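Local coordinates for protein CopN (Chlamydia pneumoniae, PDB 4NRH) that probably acts as a type III secretion gatekeeper, binding a translocator chaperone and helping to direct the secretion of translocators, at residues N191-F202 / F269-L280; E33-I41 / A67-T75. All coordinates share one frame; numbering follows the deposited sequence.

Contact 1: N191-F202 / F269-L280; sequences NLQAVLTSYDYF and FFSALRQTSSRL
Asn191 meets Arg279 at the start of the contact: its OD1 accepts from Arg279 NE at 2.7 Å, with a weak second bond from NH2. The amide and guanidinium planes are 37° apart. CG anti to the backbone N (chi1 -165°) and a chain extended from CG to NE carry the guanidinium of Arg279 to Asn191 OD1. Ala194 CB rests against Ser277 OG and Arg279 CB, while Leu280 CD2 settles 3.5 Å from Ala194 O and also touches Val195. Thr197 OG1 accepts from the backbone Ser277 N at 3.3 Å, nearly straight at 168°. Ser198 OG lies 3.2 Å from Leu280 CD1 and is hydrogen-bonded to His234. Tyr201 lies across residues 271-275, CE2 3.6 Å from Ala272 CB and CE1 3.5 Å from Gln275 CB, both met obliquely, and its hydroxyl near Ser271 CB. Phe202 brings CZ to 4.0 Å from Phe269 CD1, the two rings meeting obliquely. Ser277 OG forms an ST turn with Arg279 N and also bonds Glu23 of the chaperone SycD chain; Arg279 forms a salt bridge with Asp29 of that chain. The polar contacts lie at 277-279, with Leu280 packed beside them, and the aromatic ones at 269-276; together they fasten the segment leading out of helix 259-272 onto helix 179-215, and Asn191 probably helps to orient an arginine that faces the chaperone.

Contact 2: E33-I41 / A67-T75; sequences ELRGLRDAI and ALDYLVQTT
Helices 33-40 and 67-74 cross at -61°, their axes 10.4 Å apart at closest approach, with Leu34 facing Ala67 and Arg38 facing Leu71 at the nearest CA pairs. Tyr70 spans the gap: its CG is anti to the backbone N (chi1 157°), which carries the ring over to helix 33-40. Leu34 CB lies over one ring face, 4.2 Å from the Tyr70 centroid and 26° off the normal, a CH-pi contact. Beside it, Leu34 CD2 packs on Ala67 CB at 3.8 Å, and Leu37 CD2 reaches both that methyl and Leu71 CD1. Leu71 divides its two branches: CD1 meets Ile41 CD1 tip to tip at 3.7 Å, whereas CD2 lies against Arg38 CA and CB. Arg38 runs along the margin, bent at chi3, with CD 3.6 Å from Tyr70 OH. Its guanidinium turns back to Asp39, NE and NH2 both gripping OD1 side-on, with NE at 3.1 Å. A water lies between Arg38 NH1 and Thr74 OG1, though its weak, implausibly short bond to NH1 leaves the bridge doubtful. Around the pair, helix 47-57 packs on Leu37 and Ile41, helix 80-97 on Leu71, and helix 18-24 on Leu34 and Tyr70. The contact is thus an aliphatic and aromatic seam within the HrpJ-like helical domain; the direct contacts are mainly apolar packing and CH-pi, and a water may add a polar link at the margin.

How the contacts relate
From the N terminus, the chain first closes contact 2, where helix 61-74 returns to helix 31-40 after the intervening helix 47-57. It then passes through the helices from 80-97 to 152-172 before helix 179-215 opens contact 1, which closes once helices 226-237 and 244-255 have been traversed and the chain reaches residues 269-280. The two loops are in series, neither nesting nor crossing. The centres of contacts 1 and 2 lie about 50 Å apart, on opposite sides of the chain's centre. Between contacts 1 and 2 the nearest atoms are about 29 Å apart. Contact 2 ties helices of the HrpJ-like region together; contact 1 joins the long helix 179-215 to residues 269-280, within the range of the third helical domain, alongside the bound chaperone.

Contact 1: N191-F202 / F269-L280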
loop_
_atom_site.group_PDB
_atom_site.type_symbol
_atom_site.label_atom_id
_atom_site.label_comp_id
_atom_site.label_asym_id
_atom_site.label_seq_id
_atom_site.Cartn_x
_atom_site.Cartn_y
_atom_site.Cartn_z
ATOM N N ASN A 191 -1.803 -2.970 3.133
ATOM C CA ASN A 191 -1.337 -4.315 2.823
ATOM C C ASN A 191 -2.491 -5.210 2.386
ATOM O O ASN A 191 -2.327 -6.068 1.520
ATOM C CB ASN A 191 -0.621 -4.930 4.027
ATOM C CG ASN A 191 0.683 -4.227 4.349
ATOM O OD1 ASN A 191 1.192 -3.440 3.551
ATOM N ND2 ASN A 191 1.231 -4.507 5.526
ATOM N N LEU A 192 -3.654 -5.010 2.999
ATOM C CA LEU A 192 -4.864 -5.728 2.613
ATOM C C LEU A 192 -5.240 -5.421 1.168
ATOM O O LEU A 192 -5.574 -6.322 0.400
ATOM C CB LEU A 192 -6.025 -5.378 3.546
ATOM C CG LEU A 192 -7.387 -5.957 3.155
ATOM C CD1 LEU A 192 -7.326 -7.477 3.093
ATOM C CD2 LEU A 192 -8.471 -5.497 4.116
ATOM N N GLN A 193 -5.191 -4.141 0.811
ATOM C CA GLN A 193 -5.532 -3.707 -0.540
ATOM C C GLN A 193 -4.583 -4.311 -1.572
ATOM O O GLN A 193 -4.981 -4.601 -2.698
ATOM C CB GLN A 193 -5.511 -2.180 -0.635
ATOM C CG GLN A 193 -6.586 -1.494 0.192
ATOM C CD GLN A 193 -6.666 -0.004 -0.079
ATOM O OE1 GLN A 193 -5.645 0.680 -0.163
ATOM N NE2 GLN A 193 -7.884 0.506 -0.223
ATOM N N ALA A 194 -3.327 -4.497 -1.177
ATOM C CA ALA A 194 -2.340 -5.131 -2.044
ATOM C C ALA A 194 -2.684 -6.602 -2.248
ATOM O O ALA A 194 -2.646 -7.113 -3.368
ATOM C CB ALA A 194 -0.942 -4.984 -1.460
ATOM N N VAL A 195 -3.016 -7.276 -1.151
ATOM C CA VAL A 195 -3.433 -8.674 -1.185
ATOM C C VAL A 195 -4.670 -8.869 -2.065
ATOM O O VAL A 195 -4.758 -9.837 -2.823
ATOM C CB VAL A 195 -3.717 -9.199 0.241
ATOM C CG1 VAL A 195 -4.442 -10.535 0.196
ATOM C CG2 VAL A 195 -2.420 -9.322 1.025
ATOM N N LEU A 196 -5.609 -7.931 -1.975
ATOM C CA LEU A 196 -6.847 -7.995 -2.749
ATOM C C LEU A 196 -6.614 -7.983 -4.259
ATOM O O LEU A 196 -7.394 -8.562 -5.014
ATOM C CB LEU A 196 -7.773 -6.838 -2.367
ATOM C CG LEU A 196 -8.485 -6.949 -1.017
ATOM C CD1 LEU A 196 -9.276 -5.686 -0.726
ATOM C CD2 LEU A 196 -9.390 -8.169 -0.996
ATOM N N THR A 197 -5.552 -7.314 -4.698
ATOM C CA THR A 197 -5.227 -7.249 -6.121
ATOM C C THR A 197 -4.968 -8.638 -6.696
ATOM O O THR A 197 -5.297 -8.909 -7.852
ATOM C CB THR A 197 -3.998 -6.360 -6.386
ATOM O OG1 THR A 197 -2.839 -6.948 -5.781
ATOM C CG2 THR A 197 -4.212 -4.965 -5.816
ATOM N N SER A 198 -4.376 -9.512 -5.889
ATOM C CA SER A 198 -4.116 -10.885 -6.307
ATOM C C SER A 198 -5.417 -11.654 -6.499
ATOM O O SER A 198 -5.622 -12.289 -7.531
ATOM C CB SER A 198 -3.234 -11.603 -5.287
ATOM O OG SER A 198 -1.996 -10.940 -5.127
ATOM N N TYR A 199 -6.287 -11.596 -5.495
ATOM C CA TYR A 199 -7.592 -12.243 -5.572
ATOM C C TYR A 199 -8.378 -11.727 -6.771
ATOM O O TYR A 199 -9.028 -12.496 -7.474
ATOM C CB TYR A 199 -8.386 -12.026 -4.282
ATOM C CG TYR A 199 -7.896 -12.857 -3.116
ATOM C CD1 TYR A 199 -6.873 -12.405 -2.293
ATOM C CD2 TYR A 199 -8.458 -14.096 -2.840
ATOM C CE1 TYR A 199 -6.425 -13.163 -1.226
ATOM C CE2 TYR A 199 -8.020 -14.861 -1.777
ATOM C CZ TYR A 199 -7.004 -14.391 -0.974
ATOM O OH TYR A 199 -6.566 -15.153 0.085
ATOM N N ASP A 200 -8.308 -10.419 -6.998
ATOM C CA ASP A 200 -8.968 -9.802 -8.143
ATOM C C ASP A 200 -8.388 -10.331 -9.449
ATOM O O ASP A 200 -9.123 -10.622 -10.394
ATOM C CB ASP A 200 -8.836 -8.278 -8.085
ATOM C CG ASP A 200 -9.422 -7.593 -9.307
ATOM O OD1 ASP A 200 -8.705 -7.472 -10.325
ATOM O OD2 ASP A 200 -10.597 -7.176 -9.252
ATOM N N TYR A 201 -7.066 -10.451 -9.494
ATOM C CA TYR A 201 -6.380 -10.935 -10.684
ATOM C C TYR A 201 -6.746 -12.383 -10.997
ATOM O O TYR A 201 -7.126 -12.704 -12.121
ATOM C CB TYR A 201 -4.864 -10.806 -10.516
ATOM C CG TYR A 201 -4.071 -11.322 -11.695
ATOM C CD1 TYR A 201 -4.079 -10.646 -12.908
ATOM C CD2 TYR A 201 -3.317 -12.484 -11.597
ATOM C CE1 TYR A 201 -3.359 -11.112 -13.989
ATOM C CE2 TYR A 201 -2.592 -12.958 -12.675
ATOM C CZ TYR A 201 -2.617 -12.266 -13.869
ATOM O OH TYR A 201 -1.901 -12.727 -14.947
ATOM N N PHE A 202 -6.649 -13.249 -9.995
ATOM C CA PHE A 202 -6.906 -14.673 -10.193
ATOM C C PHE A 202 -8.379 -14.985 -10.443
ATOM O O PHE A 202 -8.695 -15.911 -11.187
ATOM C CB PHE A 202 -6.391 -15.470 -8.993
ATOM C CG PHE A 202 -4.894 -15.474 -8.874
ATOM C CD1 PHE A 202 -4.105 -15.882 -9.937
ATOM C CD2 PHE A 202 -4.276 -15.065 -7.706
ATOM C CE1 PHE A 202 -2.726 -15.885 -9.835
ATOM C CE2 PHE A 202 -2.900 -15.066 -7.598
ATOM C CZ PHE A 202 -2.124 -15.477 -8.664
ATOM N N PHE A 269 1.180 -17.433 -12.569
ATOM C CA PHE A 269 1.956 -16.885 -11.461
ATOM C C PHE A 269 2.973 -15.855 -11.940
ATOM O O PHE A 269 3.141 -14.804 -11.321
ATOM C CB PHE A 269 2.670 -18.003 -10.696
ATOM C CG PHE A 269 1.783 -18.748 -9.738
ATOM C CD1 PHE A 269 0.482 -18.333 -9.509
ATOM C CD2 PHE A 269 2.255 -19.860 -9.062
ATOM C CE1 PHE A 269 -0.333 -19.016 -8.625
ATOM C CE2 PHE A 269 1.445 -20.548 -8.177
ATOM C CZ PHE A 269 0.148 -20.124 -7.959
ATOM N N PHE A 270 3.655 -16.168 -13.038
ATOM C CA PHE A 270 4.668 -15.278 -13.593
ATOM C C PHE A 270 4.039 -13.979 -14.085
ATOM O O PHE A 270 4.580 -12.895 -13.867
ATOM C CB PHE A 270 5.427 -15.963 -14.734
ATOM C CG PHE A 270 6.645 -15.207 -15.189
ATOM C CD1 PHE A 270 6.551 -14.245 -16.182
ATOM C CD2 PHE A 270 7.882 -15.451 -14.614
ATOM C CE1 PHE A 270 7.668 -13.545 -16.596
ATOM C CE2 PHE A 270 9.002 -14.755 -15.025
ATOM C CZ PHE A 270 8.894 -13.800 -16.017
ATOM N N SER A 271 2.896 -14.099 -14.751
ATOM C CA SER A 271 2.163 -12.936 -15.235
ATOM C C SER A 271 1.673 -12.072 -14.077
ATOM O O SER A 271 1.559 -10.854 -14.204
ATOM C CB SER A 271 0.983 -13.373 -16.105
ATOM O OG SER A 271 1.406 -14.247 -17.136
ATOM N N ALA A 272 1.390 -12.712 -12.945
ATOM C CA ALA A 272 0.894 -12.013 -11.763
ATOM C C ALA A 272 1.933 -11.055 -11.185
ATOM O O ALA A 272 1.588 -10.096 -10.495
ATOM C CB ALA A 272 0.456 -13.015 -10.704
ATOM N N LEU A 273 3.205 -11.321 -11.464
ATOM C CA LEU A 273 4.293 -10.510 -10.923
ATOM C C LEU A 273 4.295 -9.090 -11.483
ATOM O O LEU A 273 4.849 -8.176 -10.870
ATOM C CB LEU A 273 5.640 -11.176 -11.204
ATOM C CG LEU A 273 5.844 -12.566 -10.601
ATOM C CD1 LEU A 273 7.134 -13.184 -11.108
ATOM C CD2 LEU A 273 5.840 -12.500 -9.084
ATOM N N ARG A 274 3.674 -8.907 -12.644
ATOM C CA ARG A 274 3.565 -7.580 -13.243
ATOM C C ARG A 274 2.136 -7.045 -13.226
ATOM O O ARG A 274 1.885 -5.930 -13.680
ATOM C CB ARG A 274 4.087 -7.598 -14.680
ATOM C CG ARG A 274 3.185 -8.328 -15.659
ATOM C CD ARG A 274 3.577 -8.026 -17.096
ATOM N NE ARG A 274 3.003 -8.986 -18.033
ATOM C CZ ARG A 274 1.815 -8.843 -18.612
ATOM N NH1 ARG A 274 1.070 -7.778 -18.347
ATOM N NH2 ARG A 274 1.370 -9.765 -19.456
ATOM N N GLN A 275 1.203 -7.836 -12.705
ATOM C CA GLN A 275 -0.207 -7.450 -12.710
ATOM C C GLN A 275 -0.746 -7.210 -11.304
ATOM O O GLN A 275 -1.818 -6.630 -11.133
ATOM C CB GLN A 275 -1.051 -8.516 -13.412
ATOM C CG GLN A 275 -0.707 -8.720 -14.879
ATOM C CD GLN A 275 -1.125 -7.547 -15.742
ATOM O OE1 GLN A 275 -0.348 -6.620 -15.971
ATOM N NE2 GLN A 275 -2.361 -7.580 -16.227
ATOM N N THR A 276 0.001 -7.655 -10.300
ATOM C CA THR A 276 -0.408 -7.464 -8.915
ATOM C C THR A 276 0.409 -6.351 -8.263
ATOM O O THR A 276 1.435 -5.928 -8.795
ATOM C CB THR A 276 -0.267 -8.761 -8.097
ATOM O OG1 THR A 276 1.086 -9.225 -8.157
ATOM C CG2 THR A 276 -1.191 -9.840 -8.644
ATOM N N SER A 277 -0.064 -5.883 -7.113
ATOM C CA SER A 277 0.521 -4.730 -6.435
ATOM C C SER A 277 1.989 -4.922 -6.068
ATOM O O SER A 277 2.392 -5.991 -5.610
ATOM C CB SER A 277 -0.279 -4.402 -5.176
ATOM O OG SER A 277 0.347 -3.368 -4.434
ATOM N N SER A 278 2.780 -3.874 -6.279
ATOM C CA SER A 278 4.196 -3.882 -5.932
ATOM C C SER A 278 4.391 -4.011 -4.425
ATOM O O SER A 278 5.430 -4.480 -3.959
ATOM C CB SER A 278 4.877 -2.610 -6.441
ATOM O OG SER A 278 4.474 -1.476 -5.694
ATOM N N ARG A 279 3.382 -3.589 -3.671
ATOM C CA ARG A 279 3.421 -3.626 -2.213
ATOM C C ARG A 279 3.454 -5.058 -1.675
ATOM O O ARG A 279 3.852 -5.292 -0.534
ATOM C CB ARG A 279 2.217 -2.872 -1.642
ATOM C CG ARG A 279 2.329 -2.527 -0.170
ATOM C CD ARG A 279 1.122 -1.729 0.291
ATOM N NE ARG A 279 1.160 -1.459 1.725
ATOM C CZ ARG A 279 1.769 -0.412 2.269
ATOM N NH1 ARG A 279 2.396 0.467 1.499
ATOM N NH2 ARG A 279 1.751 -0.244 3.584
ATOM N N LEU A 280 3.035 -6.010 -2.503
ATOM C CA LEU A 280 3.058 -7.427 -2.143
ATOM C C LEU A 280 4.462 -7.938 -1.832
ATOM O O LEU A 280 4.626 -8.917 -1.105
ATOM C CB LEU A 280 2.460 -8.268 -3.271
ATOM C CG LEU A 280 0.947 -8.223 -3.459
ATOM C CD1 LEU A 280 0.555 -9.147 -4.593
ATOM C CD2 LEU A 280 0.242 -8.616 -2.174
#

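Contact 2: E33-I41 / A67-T75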
loop_
_atom_site.group_PDB
_atom_site.type_symbol
_atom_site.label_atom_id
_atom_site.label_comp_id
_atom_site.label_asym_id
_atom_site.label_seq_id
_atom_site.Cartn_x
_atom_site.Cartn_y
_atom_site.Cartn_z
ATOM N N GLU A 33 -38.831 13.607 10.988
ATOM C CA GLU A 33 -38.550 12.710 12.103
ATOM C C GLU A 33 -37.887 13.443 13.265
ATOM O O GLU A 33 -38.095 13.093 14.428
ATOM C CB GLU A 33 -37.675 11.544 11.638
ATOM C CG GLU A 33 -38.417 10.529 10.781
ATOM C CD GLU A 33 -37.486 9.667 9.949
ATOM O OE1 GLU A 33 -36.253 9.818 10.080
ATOM O OE2 GLU A 33 -37.989 8.834 9.165
ATOM N N LEU A 34 -37.084 14.455 12.951
ATOM C CA LEU A 34 -36.440 15.256 13.986
ATOM C C LEU A 34 -37.448 16.149 14.702
ATOM O O LEU A 34 -37.426 16.263 15.929
ATOM C CB LEU A 34 -35.311 16.102 13.391
ATOM C CG LEU A 34 -34.019 15.351 13.059
ATOM C CD1 LEU A 34 -33.045 16.248 12.312
ATOM C CD2 LEU A 34 -33.381 14.811 14.330
ATOM N N ARG A 35 -38.329 16.783 13.934
ATOM C CA ARG A 35 -39.379 17.619 14.508
ATOM C C ARG A 35 -40.372 16.776 15.303
ATOM O O ARG A 35 -40.899 17.221 16.323
ATOM C CB ARG A 35 -40.107 18.406 13.415
ATOM C CG ARG A 35 -39.269 19.503 12.778
ATOM C CD ARG A 35 -40.096 20.341 11.812
ATOM N NE ARG A 35 -40.479 19.585 10.623
ATOM C CZ ARG A 35 -39.776 19.565 9.496
ATOM N NH1 ARG A 35 -38.651 20.262 9.402
ATOM N NH2 ARG A 35 -40.196 18.849 8.461
ATOM N N GLY A 36 -40.624 15.560 14.830
ATOM C CA GLY A 36 -41.512 14.641 15.516
ATOM C C GLY A 36 -40.993 14.296 16.899
ATOM O O GLY A 36 -41.761 14.187 17.854
ATOM N N LEU A 37 -39.679 14.120 17.000
ATOM C CA LEU A 37 -39.032 13.857 18.279
ATOM C C LEU A 37 -39.125 15.081 19.181
ATOM O O LEU A 37 -39.420 14.971 20.372
ATOM C CB LEU A 37 -37.570 13.456 18.069
ATOM C CG LEU A 37 -36.726 13.244 19.327
ATOM C CD1 LEU A 37 -37.369 12.210 20.241
ATOM C CD2 LEU A 37 -35.307 12.833 18.958
ATOM N N ARG A 38 -38.864 16.248 18.598
ATOM C CA ARG A 38 -38.955 17.518 19.310
ATOM C C ARG A 38 -40.350 17.764 19.876
ATOM O O ARG A 38 -40.499 18.211 21.013
ATOM C CB ARG A 38 -38.567 18.668 18.378
ATOM C CG ARG A 38 -38.650 20.041 19.018
ATOM C CD ARG A 38 -38.707 21.128 17.960
ATOM N NE ARG A 38 -39.915 21.023 17.148
ATOM C CZ ARG A 38 -40.158 21.759 16.068
ATOM N NH1 ARG A 38 -39.272 22.658 15.661
ATOM N NH2 ARG A 38 -41.287 21.593 15.392
ATOM N N ASP A 39 -41.368 17.467 19.075
ATOM C CA ASP A 39 -42.754 17.705 19.466
ATOM C C ASP A 39 -43.235 16.721 20.530
ATOM O O ASP A 39 -44.226 16.975 21.214
ATOM C CB ASP A 39 -43.669 17.632 18.240
ATOM C CG ASP A 39 -43.390 18.736 17.238
ATOM O OD1 ASP A 39 -42.749 19.739 17.616
ATOM O OD2 ASP A 39 -43.808 18.596 16.069
ATOM N N ALA A 40 -42.533 15.600 20.664
ATOM C CA ALA A 40 -42.904 14.576 21.634
ATOM C C ALA A 40 -42.331 14.878 23.015
ATOM O O ALA A 40 -42.735 14.276 24.010
ATOM C CB ALA A 40 -42.444 13.207 21.160
ATOM N N ILE A 41 -41.390 15.814 23.071
ATOM C CA ILE A 41 -40.724 16.158 24.322
ATOM C C ILE A 41 -41.298 17.442 24.912
ATOM O O ILE A 41 -41.196 18.513 24.314
ATOM C CB ILE A 41 -39.205 16.322 24.123
ATOM C CG1 ILE A 41 -38.606 15.044 23.538
ATOM C CG2 ILE A 41 -38.528 16.673 25.438
ATOM C CD1 ILE A 41 -37.200 15.215 23.018
ATOM N N ALA A 67 -29.522 13.499 16.700
ATOM C CA ALA A 67 -30.807 14.072 17.090
ATOM C C ALA A 67 -30.682 14.910 18.359
ATOM O O ALA A 67 -31.304 15.965 18.481
ATOM C CB ALA A 67 -31.841 12.969 17.283
ATOM N N LEU A 68 -29.872 14.434 19.300
ATOM C CA LEU A 68 -29.633 15.152 20.546
ATOM C C LEU A 68 -28.936 16.488 20.302
ATOM O O LEU A 68 -29.267 17.490 20.938
ATOM C CB LEU A 68 -28.812 14.293 21.508
ATOM C CG LEU A 68 -29.641 13.260 22.273
ATOM C CD1 LEU A 68 -28.756 12.165 22.835
ATOM C CD2 LEU A 68 -30.447 13.928 23.380
ATOM N N ASP A 69 -27.963 16.497 19.394
ATOM C CA ASP A 69 -27.319 17.742 18.981
ATOM C C ASP A 69 -28.354 18.731 18.458
ATOM O O ASP A 69 -28.295 19.923 18.759
ATOM C CB ASP A 69 -26.253 17.480 17.913
ATOM C CG ASP A 69 -25.085 16.670 18.439
ATOM O OD1 ASP A 69 -24.790 16.764 19.649
ATOM O OD2 ASP A 69 -24.458 15.943 17.641
ATOM N N TYR A 70 -29.298 18.227 17.668
ATOM C CA TYR A 70 -30.351 19.058 17.099
ATOM C C TYR A 70 -31.274 19.620 18.177
ATOM O O TYR A 70 -31.606 20.804 18.162
ATOM C CB TYR A 70 -31.174 18.267 16.078
ATOM C CG TYR A 70 -32.558 18.839 15.865
ATOM C CD1 TYR A 70 -32.742 20.011 15.142
ATOM C CD2 TYR A 70 -33.680 18.214 16.396
ATOM C CE1 TYR A 70 -34.002 20.543 14.951
ATOM C CE2 TYR A 70 -34.946 18.740 16.209
ATOM C CZ TYR A 70 -35.101 19.904 15.485
ATOM O OH TYR A 70 -36.357 20.434 15.293
ATOM N N LEU A 71 -31.686 18.760 19.105
ATOM C CA LEU A 71 -32.612 19.150 20.165
ATOM C C LEU A 71 -32.027 20.253 21.041
ATOM O O LEU A 71 -32.713 21.218 21.379
ATOM C CB LEU A 71 -32.980 17.940 21.026
ATOM C CG LEU A 71 -33.834 16.864 20.351
ATOM C CD1 LEU A 71 -33.997 15.659 21.265
ATOM C CD2 LEU A 71 -35.187 17.428 19.950
ATOM N N VAL A 72 -30.759 20.100 21.406
ATOM C CA VAL A 72 -30.060 21.105 22.197
ATOM C C VAL A 72 -29.966 22.434 21.448
ATOM O O VAL A 72 -30.160 23.504 22.028
ATOM C CB VAL A 72 -28.639 20.624 22.574
ATOM C CG1 VAL A 72 -27.813 21.766 23.146
ATOM C CG2 VAL A 72 -28.715 19.471 23.565
ATOM N N GLN A 73 -29.690 22.358 20.151
ATOM C CA GLN A 73 -29.470 23.550 19.339
ATOM C C GLN A 73 -30.760 24.301 19.007
ATOM O O GLN A 73 -30.764 25.528 18.929
ATOM C CB GLN A 73 -28.741 23.176 18.043
ATOM C CG GLN A 73 -28.185 24.368 17.278
ATOM C CD GLN A 73 -27.464 23.966 16.007
ATOM O OE1 GLN A 73 -27.253 22.781 15.745
ATOM N NE2 GLN A 73 -27.082 24.954 15.208
ATOM N N THR A 74 -31.853 23.568 18.813
ATOM C CA THR A 74 -33.096 24.177 18.348
ATOM C C THR A 74 -33.959 24.744 19.474
ATOM O O THR A 74 -34.874 25.527 19.220
ATOM C CB THR A 74 -33.948 23.171 17.544
ATOM O OG1 THR A 74 -34.959 23.876 16.811
ATOM C CG2 THR A 74 -34.612 22.158 18.468
ATOM N N THR A 75 -33.668 24.358 20.712
ATOM C CA THR A 75 -34.491 24.760 21.850
ATOM C C THR A 75 -34.298 26.233 22.217
ATOM O O THR A 75 -33.213 26.636 22.639
ATOM C CB THR A 75 -34.197 23.886 23.080
ATOM O OG1 THR A 75 -34.441 22.513 22.752
ATOM C CG2 THR A 75 -35.093 24.285 24.243
HETATM O O HOH W 1 -37.448 24.162 16.208
#